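Local coordinates for chitin deacetylase (PDB 5ZNT), which removes N-acetyl groups from chitin by hydrolysis, yielding chitosan and acetate, as a zinc-dependent member of the carbohydrate esterase 4 family, at residues 355-360 / 366-371; 76-81 / 86-91. All coordinates share one frame; numbering follows the deposited sequence.

Interaction 1 (355-360 / 366-371); sequences INLQTC and NYPWLN. With NAG (2-acetamido-2-deoxy-beta-D-glucopyranose), chain B.
I355 lies against one face of the Y367 ring. Its CB sits 4.0 Å from the centroid of that ring and 22° off the ring normal, a CH-pi contact displaced toward the rim on the CE1 and CZ side. Two further carbons extend the cover: I355 CD1 comes to 3.5 Å from Y367 CE2, while I355 CG2 lies 3.6 Å from Y367 OH. The tyrosine is swung out to meet them because its CG is anti to the backbone N (chi1 -179°).

The remaining contacts are purely apolar. L357 CD1 approaches the same ring obliquely, 4.2 Å from Y367 CE1, and L357 CD1 points at the P368 ring, 4.1 Å from P368 CD. No hydrogen bond joins 355-360 to 366-371, so these buried side chains meet through carbon and ring contacts.

On the glycan side of the strand, Q358 NE2 rests 3.5 Å from the acetyl methyl C8 of the NAG of the glycan N-linked to N84, a van der Waals contact.

Strand 355-359 pairs with strand 341-345 in a two-stranded antiparallel sheet, and L345 of that partner touches L357, Y367 and P368. P368 also packs on I130 and F134 of helix 117-134, while L357 meets Y85 of helix 85-93; the loop 366-371 thus packs between the small sheet and helix 117-134, while the strand reaches helix 85-93.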
loop_
_atom_site.group_PDB
_atom_site.type_symbol
_atom_site.label_atom_id
_atom_site.label_comp_id
_atom_site.label_asym_id
_atom_site.label_seq_id
_atom_site.Cartn_x
_atom_site.Cartn_y
_atom_site.Cartn_z
ATOM N N ILE A 355 1.095 -25.217 9.613
ATOM C CA ILE A 355 0.554 -24.167 8.754
ATOM C C ILE A 355 0.633 -24.623 7.313
ATOM O O ILE A 355 1.687 -25.079 6.856
ATOM C CB ILE A 355 1.271 -22.824 8.972
ATOM C CG1 ILE A 355 0.997 -22.379 10.407
ATOM C CG2 ILE A 355 0.706 -21.757 7.992
ATOM C CD1 ILE A 355 2.100 -21.679 11.061
ATOM N N ASN A 356 -0.502 -24.556 6.619
ATOM C CA ASN A 356 -0.570 -24.903 5.212
ATOM C C ASN A 356 -0.074 -23.732 4.378
ATOM O O ASN A 356 -0.552 -22.602 4.529
ATOM C CB ASN A 356 -2.005 -25.242 4.794
ATOM C CG ASN A 356 -2.476 -26.562 5.351
ATOM O OD1 ASN A 356 -1.687 -27.342 5.894
ATOM N ND2 ASN A 356 -3.767 -26.822 5.222
ATOM N N LEU A 357 0.856 -24.009 3.480
ATOM C CA LEU A 357 1.386 -23.003 2.580
ATOM C C LEU A 357 1.185 -23.525 1.172
ATOM O O LEU A 357 1.695 -24.599 0.832
ATOM C CB LEU A 357 2.866 -22.745 2.870
ATOM C CG LEU A 357 3.494 -21.549 2.161
ATOM C CD1 LEU A 357 4.651 -21.016 3.021
ATOM C CD2 LEU A 357 4.010 -21.943 0.783
ATOM N N GLN A 358 0.439 -22.789 0.359
ATOM C CA GLN A 358 0.223 -23.197 -1.021
ATOM C C GLN A 358 1.189 -22.438 -1.931
ATOM O O GLN A 358 1.415 -21.234 -1.753
ATOM C CB GLN A 358 -1.233 -22.966 -1.438
ATOM C CG GLN A 358 -2.272 -23.619 -0.527
ATOM C CD GLN A 358 -2.474 -22.821 0.764
ATOM O OE1 GLN A 358 -2.136 -21.633 0.829
ATOM N NE2 GLN A 358 -2.997 -23.477 1.802
ATOM N N THR A 359 1.787 -23.159 -2.881
ATOM C CA THR A 359 2.794 -22.607 -3.775
ATOM C C THR A 359 2.896 -23.503 -5.005
ATOM O O THR A 359 2.662 -24.714 -4.926
ATOM C CB THR A 359 4.160 -22.499 -3.082
ATOM O OG1 THR A 359 5.148 -22.023 -4.001
ATOM C CG2 THR A 359 4.620 -23.866 -2.548
ATOM N N CYS A 360 3.284 -22.903 -6.132
ATOM C CA CYS A 360 3.591 -23.704 -7.313
ATOM C C CYS A 360 4.936 -24.394 -7.188
ATOM O O CYS A 360 5.221 -25.321 -7.957
ATOM C CB CYS A 360 3.580 -22.835 -8.573
ATOM S SG CYS A 360 1.955 -22.212 -8.999
ATOM N N ASN A 366 10.937 -26.882 5.797
ATOM C CA ASN A 366 10.664 -26.168 7.039
ATOM C C ASN A 366 9.634 -25.075 6.744
ATOM O O ASN A 366 9.621 -24.522 5.643
ATOM C CB ASN A 366 12.020 -25.571 7.532
ATOM C CG ASN A 366 11.961 -24.968 8.898
ATOM O OD1 ASN A 366 11.381 -25.530 9.822
ATOM N ND2 ASN A 366 12.567 -23.789 9.042
ATOM N N TYR A 367 8.789 -24.734 7.712
ATOM C CA TYR A 367 7.899 -23.578 7.537
ATOM C C TYR A 367 8.694 -22.264 7.584
ATOM O O TYR A 367 9.348 -21.986 8.597
ATOM C CB TYR A 367 6.828 -23.566 8.619
ATOM C CG TYR A 367 5.883 -22.414 8.478
ATOM C CD1 TYR A 367 5.106 -22.270 7.331
ATOM C CD2 TYR A 367 5.754 -21.487 9.487
ATOM C CE1 TYR A 367 4.230 -21.213 7.194
ATOM C CE2 TYR A 367 4.863 -20.432 9.369
ATOM C CZ TYR A 367 4.125 -20.301 8.225
ATOM O OH TYR A 367 3.270 -19.236 8.115
ATOM N N PRO A 368 8.694 -21.447 6.529
ATOM C CA PRO A 368 9.472 -20.191 6.559
ATOM C C PRO A 368 9.069 -19.308 7.730
ATOM O O PRO A 368 7.885 -19.198 8.059
ATOM C CB PRO A 368 9.131 -19.521 5.223
ATOM C CG PRO A 368 8.731 -20.705 4.318
ATOM C CD PRO A 368 8.020 -21.669 5.239
ATOM N N TRP A 369 10.066 -18.688 8.361
ATOM C CA TRP A 369 9.825 -17.714 9.422
ATOM C C TRP A 369 11.044 -16.803 9.529
ATOM O O TRP A 369 11.930 -16.810 8.662
ATOM C CB TRP A 369 9.490 -18.418 10.753
ATOM C CG TRP A 369 8.648 -17.565 11.751
ATOM C CD1 TRP A 369 9.081 -16.991 12.929
ATOM C CD2 TRP A 369 7.256 -17.224 11.632
ATOM N NE1 TRP A 369 8.037 -16.317 13.546
ATOM C CE2 TRP A 369 6.907 -16.460 12.784
ATOM C CE3 TRP A 369 6.271 -17.492 10.670
ATOM C CZ2 TRP A 369 5.627 -15.940 12.980
ATOM C CZ3 TRP A 369 4.978 -16.991 10.873
ATOM C CH2 TRP A 369 4.670 -16.222 12.030
ATOM N N LEU A 370 11.092 -16.011 10.603
ATOM C CA LEU A 370 12.108 -14.959 10.758
ATOM C C LEU A 370 13.527 -15.470 10.533
ATOM O O LEU A 370 14.325 -14.830 9.837
ATOM C CB LEU A 370 12.028 -14.362 12.168
ATOM C CG LEU A 370 10.947 -13.338 12.494
ATOM C CD1 LEU A 370 11.009 -13.043 14.006
ATOM C CD2 LEU A 370 11.184 -12.081 11.677
ATOM N N ASN A 371 13.894 -16.569 11.178
ATOM C CA ASN A 371 15.277 -17.033 11.087
ATOM C C ASN A 371 15.523 -17.947 9.888
ATOM O O ASN A 371 16.661 -18.347 9.663
ATOM C CB ASN A 371 15.687 -17.762 12.362
ATOM C CG ASN A 371 15.772 -16.828 13.564
ATOM O OD1 ASN A 371 15.962 -15.622 13.407
ATOM N ND2 ASN A 371 15.637 -17.380 14.760
HETATM C C1 NAG B . -4.430 -21.036 -3.239
HETATM C C2 NAG B . -5.723 -21.825 -3.191
HETATM C C3 NAG B . -5.934 -22.536 -4.527
HETATM C C4 NAG B . -5.821 -21.552 -5.691
HETATM C C5 NAG B . -4.571 -20.687 -5.552
HETATM C C6 NAG B . -4.505 -19.563 -6.558
HETATM C C7 NAG B . -6.014 -22.449 -0.823
HETATM C C8 NAG B . -6.077 -23.595 0.143
HETATM N N2 NAG B . -5.764 -22.776 -2.093
HETATM O O3 NAG B . -7.210 -23.159 -4.487
HETATM O O4 NAG B . -5.554 -22.236 -6.909
HETATM O O5 NAG B . -4.512 -20.094 -4.252
HETATM O O6 NAG B . -5.689 -18.777 -6.517
HETATM O O7 NAG B . -6.153 -21.271 -0.460
#

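Interaction 2 (76-81 / 86-91). With NAG (2-acetamido-2-deoxy-beta-D-glucopyranose), chain B.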
loop_
_atom_site.group_PDB
_atom_site.type_symbol
_atom_site.label_atom_id
_atom_site.label_comp_id
_atom_site.label_asym_id
_atom_site.label_seq_id
_atom_site.Cartn_x
_atom_site.Cartn_y
_atom_site.Cartn_z
ATOM N N TYR A 76 -1.214 -4.791 -2.557
ATOM C CA TYR A 76 -1.454 -5.732 -1.468
ATOM C C TYR A 76 -0.247 -5.708 -0.545
ATOM O O TYR A 76 0.867 -6.024 -0.977
ATOM C CB TYR A 76 -1.675 -7.149 -1.994
ATOM C CG TYR A 76 -2.976 -7.281 -2.750
ATOM C CD1 TYR A 76 -3.082 -6.847 -4.066
ATOM C CD2 TYR A 76 -4.105 -7.813 -2.139
ATOM C CE1 TYR A 76 -4.282 -6.940 -4.762
ATOM C CE2 TYR A 76 -5.312 -7.934 -2.836
ATOM C CZ TYR A 76 -5.381 -7.510 -4.146
ATOM O OH TYR A 76 -6.559 -7.619 -4.823
ATOM N N PHE A 77 -0.457 -5.280 0.698
ATOM C CA PHE A 77 0.592 -5.345 1.716
ATOM C C PHE A 77 0.431 -6.682 2.429
ATOM O O PHE A 77 -0.447 -6.849 3.277
ATOM C CB PHE A 77 0.500 -4.156 2.673
ATOM C CG PHE A 77 0.895 -2.851 2.028
ATOM C CD1 PHE A 77 2.234 -2.508 1.894
ATOM C CD2 PHE A 77 -0.072 -1.997 1.525
ATOM C CE1 PHE A 77 2.598 -1.314 1.272
ATOM C CE2 PHE A 77 0.289 -0.807 0.915
ATOM C CZ PHE A 77 1.613 -0.474 0.785
ATOM N N VAL A 78 1.285 -7.636 2.084
ATOM C CA VAL A 78 1.048 -9.045 2.391
ATOM C C VAL A 78 1.844 -9.417 3.621
ATOM O O VAL A 78 3.048 -9.152 3.685
ATOM C CB VAL A 78 1.433 -9.936 1.193
ATOM C CG1 VAL A 78 1.210 -11.429 1.542
ATOM C CG2 VAL A 78 0.579 -9.536 -0.043
ATOM N N SER A 79 1.175 -10.034 4.600
ATOM C CA SER A 79 1.835 -10.647 5.742
ATOM C C SER A 79 1.896 -12.160 5.526
ATOM O O SER A 79 1.076 -12.724 4.803
ATOM C CB SER A 79 1.087 -10.320 7.052
ATOM O OG SER A 79 -0.276 -10.762 6.980
ATOM N N HIS A 80 2.858 -12.821 6.194
ATOM C CA HIS A 80 3.213 -14.202 5.842
ATOM C C HIS A 80 2.182 -15.216 6.322
ATOM O O HIS A 80 1.766 -16.090 5.559
ATOM C CB HIS A 80 4.596 -14.534 6.415
ATOM C CG HIS A 80 5.018 -15.970 6.246
ATOM N ND1 HIS A 80 4.914 -16.653 5.047
ATOM C CD2 HIS A 80 5.567 -16.839 7.127
ATOM C CE1 HIS A 80 5.390 -17.881 5.200
ATOM N NE2 HIS A 80 5.795 -18.019 6.453
ATOM N N LYS A 81 1.783 -15.164 7.603
ATOM C CA LYS A 81 1.113 -16.329 8.169
ATOM C C LYS A 81 -0.225 -16.556 7.485
ATOM O O LYS A 81 -1.033 -15.630 7.340
ATOM C CB LYS A 81 0.921 -16.178 9.692
ATOM C CG LYS A 81 0.798 -17.520 10.431
ATOM C CD LYS A 81 0.552 -17.276 11.958
ATOM C CE LYS A 81 0.638 -18.565 12.745
ATOM N NZ LYS A 81 0.551 -18.330 14.243
ATOM N N SER A 86 0.604 -19.142 -4.161
ATOM C CA SER A 86 0.101 -19.251 -5.534
ATOM C C SER A 86 -0.861 -18.120 -5.841
ATOM O O SER A 86 -0.898 -17.614 -6.968
ATOM C CB SER A 86 -0.626 -20.579 -5.742
ATOM O OG SER A 86 0.298 -21.629 -5.609
ATOM N N ALA A 87 -1.683 -17.749 -4.855
ATOM C CA ALA A 87 -2.626 -16.652 -5.041
ATOM C C ALA A 87 -1.898 -15.321 -5.137
ATOM O O ALA A 87 -2.272 -14.464 -5.951
ATOM C CB ALA A 87 -3.648 -16.635 -3.900
ATOM N N VAL A 88 -0.880 -15.117 -4.286
ATOM C CA VAL A 88 -0.039 -13.930 -4.394
ATOM C C VAL A 88 0.553 -13.849 -5.801
ATOM O O VAL A 88 0.553 -12.792 -6.439
ATOM C CB VAL A 88 1.068 -13.964 -3.311
ATOM C CG1 VAL A 88 2.107 -12.915 -3.564
ATOM C CG2 VAL A 88 0.475 -13.778 -1.870
ATOM N N GLN A 89 1.057 -14.975 -6.299
ATOM C CA GLN A 89 1.660 -15.023 -7.629
ATOM C C GLN A 89 0.652 -14.662 -8.708
ATOM O O GLN A 89 0.976 -13.934 -9.654
ATOM C CB GLN A 89 2.228 -16.420 -7.881
ATOM C CG GLN A 89 2.885 -16.599 -9.256
ATOM C CD GLN A 89 3.471 -18.002 -9.414
ATOM O OE1 GLN A 89 2.979 -18.969 -8.832
ATOM N NE2 GLN A 89 4.515 -18.111 -10.207
ATOM N N GLU A 90 -0.579 -15.148 -8.574
ATOM C CA GLU A 90 -1.593 -14.878 -9.580
ATOM C C GLU A 90 -2.043 -13.419 -9.530
ATOM O O GLU A 90 -2.242 -12.779 -10.571
ATOM C CB GLU A 90 -2.771 -15.829 -9.371
ATOM C CG GLU A 90 -3.930 -15.599 -10.309
ATOM C CD GLU A 90 -3.622 -15.990 -11.758
ATOM O OE1 GLU A 90 -4.526 -15.786 -12.595
ATOM O OE2 GLU A 90 -2.495 -16.478 -12.068
ATOM N N THR A 91 -2.201 -12.884 -8.321
ATOM C CA THR A 91 -2.497 -11.468 -8.146
ATOM C C THR A 91 -1.437 -10.600 -8.821
ATOM O O THR A 91 -1.765 -9.616 -9.494
ATOM C CB THR A 91 -2.584 -11.177 -6.642
ATOM O OG1 THR A 91 -3.680 -11.917 -6.086
ATOM C CG2 THR A 91 -2.747 -9.690 -6.348
HETATM C C1 NAG B . -4.430 -21.036 -3.239
HETATM C C2 NAG B . -5.723 -21.825 -3.191
HETATM C C3 NAG B . -5.934 -22.536 -4.527
HETATM C C4 NAG B . -5.821 -21.552 -5.691
HETATM C C5 NAG B . -4.571 -20.687 -5.552
HETATM C C6 NAG B . -4.505 -19.563 -6.558
HETATM C C7 NAG B . -6.014 -22.449 -0.823
HETATM C C8 NAG B . -6.077 -23.595 0.143
HETATM N N2 NAG B . -5.764 -22.776 -2.093
HETATM O O3 NAG B . -7.210 -23.159 -4.487
HETATM O O4 NAG B . -5.554 -22.236 -6.909
HETATM O O5 NAG B . -4.512 -20.094 -4.252
HETATM O O6 NAG B . -5.689 -18.777 -6.517
HETATM O O7 NAG B . -6.153 -21.271 -0.460
HETATM O O HOH W 1 -6.312 -10.205 -6.793
#
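Strand 75-78 and helix 85-93 form the first half of a beta-alpha-beta unit, completed by the parallel strand 97-100, in the polysaccharide deacetylase domain. Two pairs of side chains join strand to helix. Toward the start of the strand, the methyl CG2 of T91 comes obliquely to the Y76 ring, 3.5 Å from Y76 CE1 and 3.7 Å from Y76 CD1. One turn back along the helix, V88 CG2 meets V78 CG1 at 4.2 Å, a looser apolar contact. I98 of strand 97-100 touches Y76, V88 and T91, filling in beside both pairs.

The two branches of T91 have separate tasks. With CG2 anti to the backbone N (chi1 -63° for OG1), the methyl is sent to the tyrosine and the hydroxyl turns back along the helix. There T91 OG1 donates to A87 O over 2.9 Å, from above the carbonyl plane and with a C=O...O angle of 141°. T91 N gives the ordinary helical bond to A87 O from the opposite face, so that one carbonyl accepts two donors.

A water completes the polar side: it donates to T91 OG1 at 3.2 Å and lies 3.3 Å from Y76 OH, both long bonds. On the glycan side of the helix, A87 CB lies 3.6 Å from O5 of NAG.

Chemically, the side chains of 76-81 and 86-91 meet directly through carbon, a water bridges Y76 OH and T91 OG1, and H80 ND1 adds a bond to Y85 OH earlier in the helix; the threonine hydroxyl, spent on A87 O, accepts from that water.

Interactions 1 and 2 lie with their centres 13 Å apart and touch directly at two places. H80, just past strand 75-78, stacks on Y367, and H80 NE2 makes a probable hydrogen bond of 2.9 Å to P368 O, tying 76-81 to 366-371. Farther along, S86 N reaches Q358 O at 3.3 Å, another probable bond, which brings helix 85-93 against the small sheet. Both interactions border the same NAG, part of the glycan attached to N84, which lies against Q358 and against S86 and A87. The zinc lies nearer the V78 end of interaction 2: the V78 side chain is about 10 Å from it and about 6 Å from that of its ligand H101.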